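PDB 3H2G: esterase from Xanthomonas oryzae pv. oryzae, which hydrolyses carboxylic esters as a rice cell-wall-degrading enzyme that contributes to the virulence of this plant pathogen. Local coordinates for residues 212-217 / 341-346; 204-209 / 375-380. All coordinates share one frame; numbering follows the deposited sequence.

Contact 1: residues 212-217 / 341-346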
loop_
_atom_site.group_PDB
_atom_site.type_symbol
_atom_site.label_atom_id
_atom_site.label_comp_id
_atom_site.label_asym_id
_atom_site.label_seq_id
_atom_site.Cartn_x
_atom_site.Cartn_y
_atom_site.Cartn_z
ATOM N N GLU A 212 -6.647 -13.857 -2.248
ATOM C CA GLU A 212 -7.710 -14.802 -1.921
ATOM C C GLU A 212 -7.268 -15.838 -0.885
ATOM O O GLU A 212 -7.967 -16.077 0.103
ATOM C CB GLU A 212 -8.190 -15.516 -3.189
ATOM C CG GLU A 212 -9.156 -16.663 -2.918
ATOM C CD GLU A 212 -9.434 -17.496 -4.155
ATOM O OE1 GLU A 212 -8.578 -17.509 -5.064
ATOM O OE2 GLU A 212 -10.496 -18.149 -4.212
ATOM N N GLN A 213 -6.104 -16.446 -1.100
ATOM C CA GLN A 213 -5.615 -17.466 -0.174
ATOM C C GLN A 213 -5.303 -16.888 1.207
ATOM O O GLN A 213 -5.450 -17.573 2.220
ATOM C CB GLN A 213 -4.373 -18.158 -0.741
ATOM C CG GLN A 213 -3.998 -19.439 0.003
ATOM C CD GLN A 213 -5.107 -20.481 -0.045
ATOM O OE1 GLN A 213 -5.576 -20.853 -1.120
ATOM N NE2 GLN A 213 -5.526 -20.956 1.121
ATOM N N THR A 214 -4.874 -15.630 1.246
ATOM C CA THR A 214 -4.563 -14.973 2.512
ATOM C C THR A 214 -5.817 -14.887 3.382
ATOM O O THR A 214 -5.761 -15.135 4.590
ATOM C CB THR A 214 -3.997 -13.548 2.279
ATOM O OG1 THR A 214 -2.673 -13.643 1.745
ATOM C CG2 THR A 214 -3.949 -12.763 3.577
ATOM N N PHE A 215 -6.946 -14.535 2.768
ATOM C CA PHE A 215 -8.209 -14.438 3.499
ATOM C C PHE A 215 -8.679 -15.816 3.937
ATOM O O PHE A 215 -9.198 -15.986 5.046
ATOM C CB PHE A 215 -9.289 -13.769 2.640
ATOM C CG PHE A 215 -9.307 -12.273 2.750
ATOM C CD1 PHE A 215 -8.338 -11.501 2.127
ATOM C CD2 PHE A 215 -10.278 -11.638 3.520
ATOM C CE1 PHE A 215 -8.330 -10.116 2.269
ATOM C CE2 PHE A 215 -10.280 -10.257 3.667
ATOM C CZ PHE A 215 -9.304 -9.495 3.040
ATOM N N LEU A 216 -8.496 -16.804 3.068
ATOM C CA LEU A 216 -8.885 -18.172 3.397
ATOM C C LEU A 216 -8.081 -18.664 4.601
ATOM O O LEU A 216 -8.638 -19.206 5.555
ATOM C CB LEU A 216 -8.634 -19.106 2.204
ATOM C CG LEU A 216 -9.556 -18.966 0.989
ATOM C CD1 LEU A 216 -9.011 -19.771 -0.179
ATOM C CD2 LEU A 216 -10.962 -19.440 1.361
ATOM N N ASP A 217 -6.768 -18.466 4.560
ATOM C CA ASP A 217 -5.902 -18.921 5.644
ATOM C C ASP A 217 -6.210 -18.330 7.021
ATOM O O ASP A 217 -6.020 -19.004 8.040
ATOM C CB ASP A 217 -4.433 -18.657 5.297
ATOM C CG ASP A 217 -3.955 -19.477 4.111
ATOM O OD1 ASP A 217 -4.659 -20.433 3.722
ATOM O OD2 ASP A 217 -2.870 -19.172 3.574
ATOM N N LEU A 341 4.025 -14.297 5.603
ATOM C CA LEU A 341 5.086 -14.251 4.603
ATOM C C LEU A 341 4.828 -15.287 3.512
ATOM O O LEU A 341 5.467 -15.270 2.458
ATOM C CB LEU A 341 6.443 -14.496 5.270
ATOM C CG LEU A 341 7.694 -14.189 4.441
ATOM C CD1 LEU A 341 7.630 -12.762 3.905
ATOM C CD2 LEU A 341 8.932 -14.381 5.316
ATOM N N LYS A 342 3.887 -16.193 3.776
ATOM C CA LYS A 342 3.512 -17.216 2.807
ATOM C C LYS A 342 3.153 -16.529 1.489
ATOM O O LYS A 342 3.305 -17.102 0.415
ATOM C CB LYS A 342 2.303 -18.010 3.313
ATOM C CG LYS A 342 1.740 -19.003 2.301
ATOM C CD LYS A 342 0.420 -19.612 2.768
ATOM C CE LYS A 342 -0.165 -20.530 1.690
ATOM N NZ LYS A 342 -1.509 -21.063 2.037
ATOM N N ASN A 343 2.673 -15.292 1.587
ATOM C CA ASN A 343 2.297 -14.518 0.407
ATOM C C ASN A 343 3.471 -14.338 -0.546
ATOM O O ASN A 343 3.333 -14.525 -1.758
ATOM C CB ASN A 343 1.762 -13.148 0.832
ATOM C CG ASN A 343 0.307 -13.196 1.238
ATOM O OD1 ASN A 343 -0.580 -13.280 0.388
ATOM N ND2 ASN A 343 0.052 -13.158 2.541
ATOM N N ALA A 344 4.624 -13.967 0.002
ATOM C CA ALA A 344 5.823 -13.758 -0.806
ATOM C C ALA A 344 6.340 -15.084 -1.360
ATOM O O ALA A 344 6.762 -15.165 -2.515
ATOM C CB ALA A 344 6.903 -13.083 0.031
ATOM N N GLN A 345 6.306 -16.122 -0.529
ATOM C CA GLN A 345 6.765 -17.446 -0.933
ATOM C C GLN A 345 5.902 -17.986 -2.066
ATOM O O GLN A 345 6.414 -18.539 -3.042
ATOM C CB GLN A 345 6.726 -18.399 0.268
ATOM C CG GLN A 345 7.782 -18.077 1.323
ATOM C CD GLN A 345 7.486 -18.690 2.680
ATOM O OE1 GLN A 345 8.358 -18.743 3.550
ATOM N NE2 GLN A 345 6.254 -19.141 2.876
ATOM N N THR A 346 4.590 -17.817 -1.931
ATOM C CA THR A 346 3.645 -18.267 -2.944
ATOM C C THR A 346 3.872 -17.488 -4.239
ATOM O O THR A 346 3.894 -18.059 -5.327
ATOM C CB THR A 346 2.184 -18.042 -2.483
ATOM O OG1 THR A 346 1.916 -18.851 -1.330
ATOM C CG2 THR A 346 1.205 -18.407 -3.595
HETATM O O HOH W 1 -2.909 -22.974 4.212
#

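Contact 2: residues 204-209 / 375-380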
loop_
_atom_site.group_PDB
_atom_site.type_symbol
_atom_site.label_atom_id
_atom_site.label_comp_id
_atom_site.label_asym_id
_atom_site.label_seq_id
_atom_site.Cartn_x
_atom_site.Cartn_y
_atom_site.Cartn_z
ATOM N N PRO A 204 8.077 -4.590 -2.952
ATOM C CA PRO A 204 6.808 -4.636 -2.211
ATOM C C PRO A 204 7.091 -5.123 -0.791
ATOM O O PRO A 204 7.890 -6.043 -0.598
ATOM C CB PRO A 204 5.977 -5.651 -2.998
ATOM C CG PRO A 204 6.547 -5.570 -4.386
ATOM C CD PRO A 204 8.028 -5.472 -4.131
ATOM N N ILE A 205 6.432 -4.520 0.191
ATOM C CA ILE A 205 6.636 -4.890 1.587
ATOM C C ILE A 205 5.375 -5.424 2.272
ATOM O O ILE A 205 4.342 -4.761 2.300
ATOM C CB ILE A 205 7.148 -3.675 2.399
ATOM C CG1 ILE A 205 8.454 -3.158 1.793
ATOM C CG2 ILE A 205 7.344 -4.061 3.864
ATOM C CD1 ILE A 205 8.884 -1.801 2.344
ATOM N N SER A 206 5.473 -6.631 2.818
ATOM C CA SER A 206 4.368 -7.258 3.543
ATOM C C SER A 206 3.003 -7.147 2.863
ATOM O O SER A 206 1.992 -6.878 3.519
ATOM C CB SER A 206 4.290 -6.664 4.950
ATOM O OG SER A 206 5.551 -6.752 5.598
ATOM N N GLY A 207 2.973 -7.373 1.553
ATOM C CA GLY A 207 1.721 -7.293 0.821
ATOM C C GLY A 207 1.029 -8.634 0.632
ATOM O O GLY A 207 1.688 -9.671 0.549
ATOM N N PRO A 208 -0.311 -8.648 0.565
ATOM C CA PRO A 208 -1.079 -9.883 0.382
ATOM C C PRO A 208 -1.214 -10.235 -1.102
ATOM O O PRO A 208 -2.308 -10.187 -1.654
ATOM C CB PRO A 208 -2.417 -9.538 1.023
ATOM C CG PRO A 208 -2.580 -8.101 0.645
ATOM C CD PRO A 208 -1.203 -7.522 0.904
ATOM N N TYR A 209 -0.095 -10.588 -1.737
ATOM C CA TYR A 209 -0.075 -10.924 -3.163
ATOM C C TYR A 209 -1.011 -12.085 -3.489
ATOM O O TYR A 209 -1.657 -12.098 -4.541
ATOM C CB TYR A 209 1.358 -11.253 -3.597
ATOM C CG TYR A 209 2.384 -10.358 -2.934
ATOM C CD1 TYR A 209 2.311 -8.971 -3.055
ATOM C CD2 TYR A 209 3.375 -10.895 -2.113
ATOM C CE1 TYR A 209 3.189 -8.139 -2.365
ATOM C CE2 TYR A 209 4.260 -10.074 -1.417
ATOM C CZ TYR A 209 4.157 -8.698 -1.543
ATOM O OH TYR A 209 4.985 -7.883 -0.807
ATOM N N PHE A 375 0.697 -7.677 15.480
ATOM C CA PHE A 375 1.410 -6.409 15.614
ATOM C C PHE A 375 2.809 -6.415 15.013
ATOM O O PHE A 375 3.429 -5.360 14.864
ATOM C CB PHE A 375 1.494 -6.002 17.088
ATOM C CG PHE A 375 0.157 -5.741 17.719
ATOM C CD1 PHE A 375 -0.569 -6.777 18.299
ATOM C CD2 PHE A 375 -0.392 -4.463 17.704
ATOM C CE1 PHE A 375 -1.825 -6.542 18.856
ATOM C CE2 PHE A 375 -1.649 -4.218 18.257
ATOM C CZ PHE A 375 -2.364 -5.262 18.834
ATOM N N ALA A 376 3.316 -7.595 14.675
ATOM C CA ALA A 376 4.646 -7.683 14.082
ATOM C C ALA A 376 4.580 -7.121 12.666
ATOM O O ALA A 376 5.605 -6.795 12.063
ATOM C CB ALA A 376 5.121 -9.134 14.059
ATOM N N HIS A 377 3.360 -7.004 12.147
ATOM C CA HIS A 377 3.128 -6.481 10.805
ATOM C C HIS A 377 3.668 -5.055 10.685
ATOM O O HIS A 377 4.432 -4.747 9.770
ATOM C CB HIS A 377 1.623 -6.506 10.499
ATOM C CG HIS A 377 1.270 -6.074 9.105
ATOM N ND1 HIS A 377 1.747 -6.712 7.980
ATOM C CD2 HIS A 377 0.452 -5.089 8.659
ATOM C CE1 HIS A 377 1.239 -6.141 6.901
ATOM N NE2 HIS A 377 0.449 -5.154 7.287
ATOM N N MET A 378 3.278 -4.194 11.621
ATOM C CA MET A 378 3.706 -2.799 11.606
ATOM C C MET A 378 5.217 -2.607 11.716
ATOM O O MET A 378 5.759 -1.611 11.230
ATOM C CB MET A 378 2.999 -2.020 12.722
ATOM C CG MET A 378 1.493 -1.865 12.516
ATOM S SD MET A 378 0.543 -3.379 12.817
ATOM C CE MET A 378 0.145 -3.162 14.552
ATOM N N LEU A 379 5.896 -3.555 12.352
ATOM C CA LEU A 379 7.344 -3.470 12.512
ATOM C C LEU A 379 8.074 -3.574 11.172
ATOM O O LEU A 379 9.172 -3.044 11.020
ATOM C CB LEU A 379 7.842 -4.584 13.437
ATOM C CG LEU A 379 7.244 -4.627 14.844
ATOM C CD1 LEU A 379 7.741 -5.868 15.576
ATOM C CD2 LEU A 379 7.623 -3.362 15.601
ATOM N N THR A 380 7.462 -4.248 10.202
ATOM C CA THR A 380 8.097 -4.426 8.896
ATOM C C THR A 380 8.174 -3.171 8.046
ATOM O O THR A 380 8.979 -3.103 7.121
ATOM C CB THR A 380 7.394 -5.518 8.052
ATOM O OG1 THR A 380 6.083 -5.074 7.675
ATOM C CG2 THR A 380 7.282 -6.813 8.841
#

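Contact 1: residues 212-217 / 341-346
The carboxylate of Asp217 is gripped from two directions: Lys342 NZ meets OD2 on the syn side, while the amide of Gln213 approaches OD1 from above the carboxylate plane. The first is a salt bridge, with NZ 2.8 Å from OD2 and only slightly out of plane. The second lies within one helix: Gln213 NE2 donates to Asp217 OD1 over 2.8 Å; a bend at chi2 (60°) brings the Gln213 amide back to the carboxylate, and the acceptor lies in the amide plane. With one such partner on each oxygen, the carboxylate's orientation is fixed. A water also bridges Asp217 OD1 and Lys342 NZ weakly. Lys342 spans the gap fully extended, its aliphatic CD 3.4 Å from Asp217 OD2. A further flat group, the Asn343 amide, turns its polar end to Thr214. ND2 gives a weak, bent bond to Thr214 OG1 at 2.9 Å. This pairing is secondary, since OG1 also bonds Ala210 O, Asn343 ND2 bonds Pro340 O and Asn343 OD1 accepts a hydrogen bond from Ala210 N. The example illustrates helices joined at the surface by polar side chains rather than close packing: the axes of 212-217 and 342-346 stay 10.9 Å apart at 142°. Phe215 and Leu216 turn instead to helices 309-316 and 296-304, whereas Leu341 and Ala344 rest on strand 359-363 of the central sheet.

Contact 2: residues 204-209 / 375-380
Ser206, whose backbone takes a left-handed conformation (phi 45°, psi 44°), turns its carbonyl oxygen to the edge of the His377 imidazole. Ser206 O lies in the ring plane, 3.5 Å from His377 CE1. This is the setting of the alpha/beta-hydrolase fold: His377 ND1 bonds Asp336 and NE2 bonds Ser176, an arrangement consistent with a Ser-His-Asp catalytic triad whose nucleophile probably sits on the GxSxG elbow. Both ring nitrogens have these partners; the carbon between them, CE1, faces the carbonyl, and Ser206 CB comes to 3.7 Å from the same CE1. The backbone of the histidine is held as well. Thr380 OG1 donates to His377 O over 2.7 Å in the carbonyl plane, made possible by a chi1 of 68° that sets the hydroxyl between backbone N and carbonyl carbon. Thr380 N reaches that oxygen too, so one turn of helix fixes the histidine's carbonyl with two donors. Ser206 OG approaches Thr380 OG1 to 2.7 Å, bringing the loop after strand 198-205 against this turn. All four touching residues are buried, and beside the hydroxyl pair the methyl CG2 of Ile205 packs 3.8 Å from Thr380 O.

Contacts 1 and 2 lie with their centres about 12 Å apart and touch through Asn343, whose OD1 is 3.4 Å from Pro208 CA. Along the chain the order is 204-209, 212-217, 341-346, 375-380, so both segments of contact 1 fall between those of contact 2. Strand 198-205 and helix 211-218 are consecutive, and the loop joining them serves both sites. Helices 342-353 and 376-396 come later, separated by edge strand 359-363. The segment following strand 198-205 thus meets the helix of the probable triad histidine in contact 2, then leads into helix 211-218, which meets helix 342-353 at the surface in contact 1.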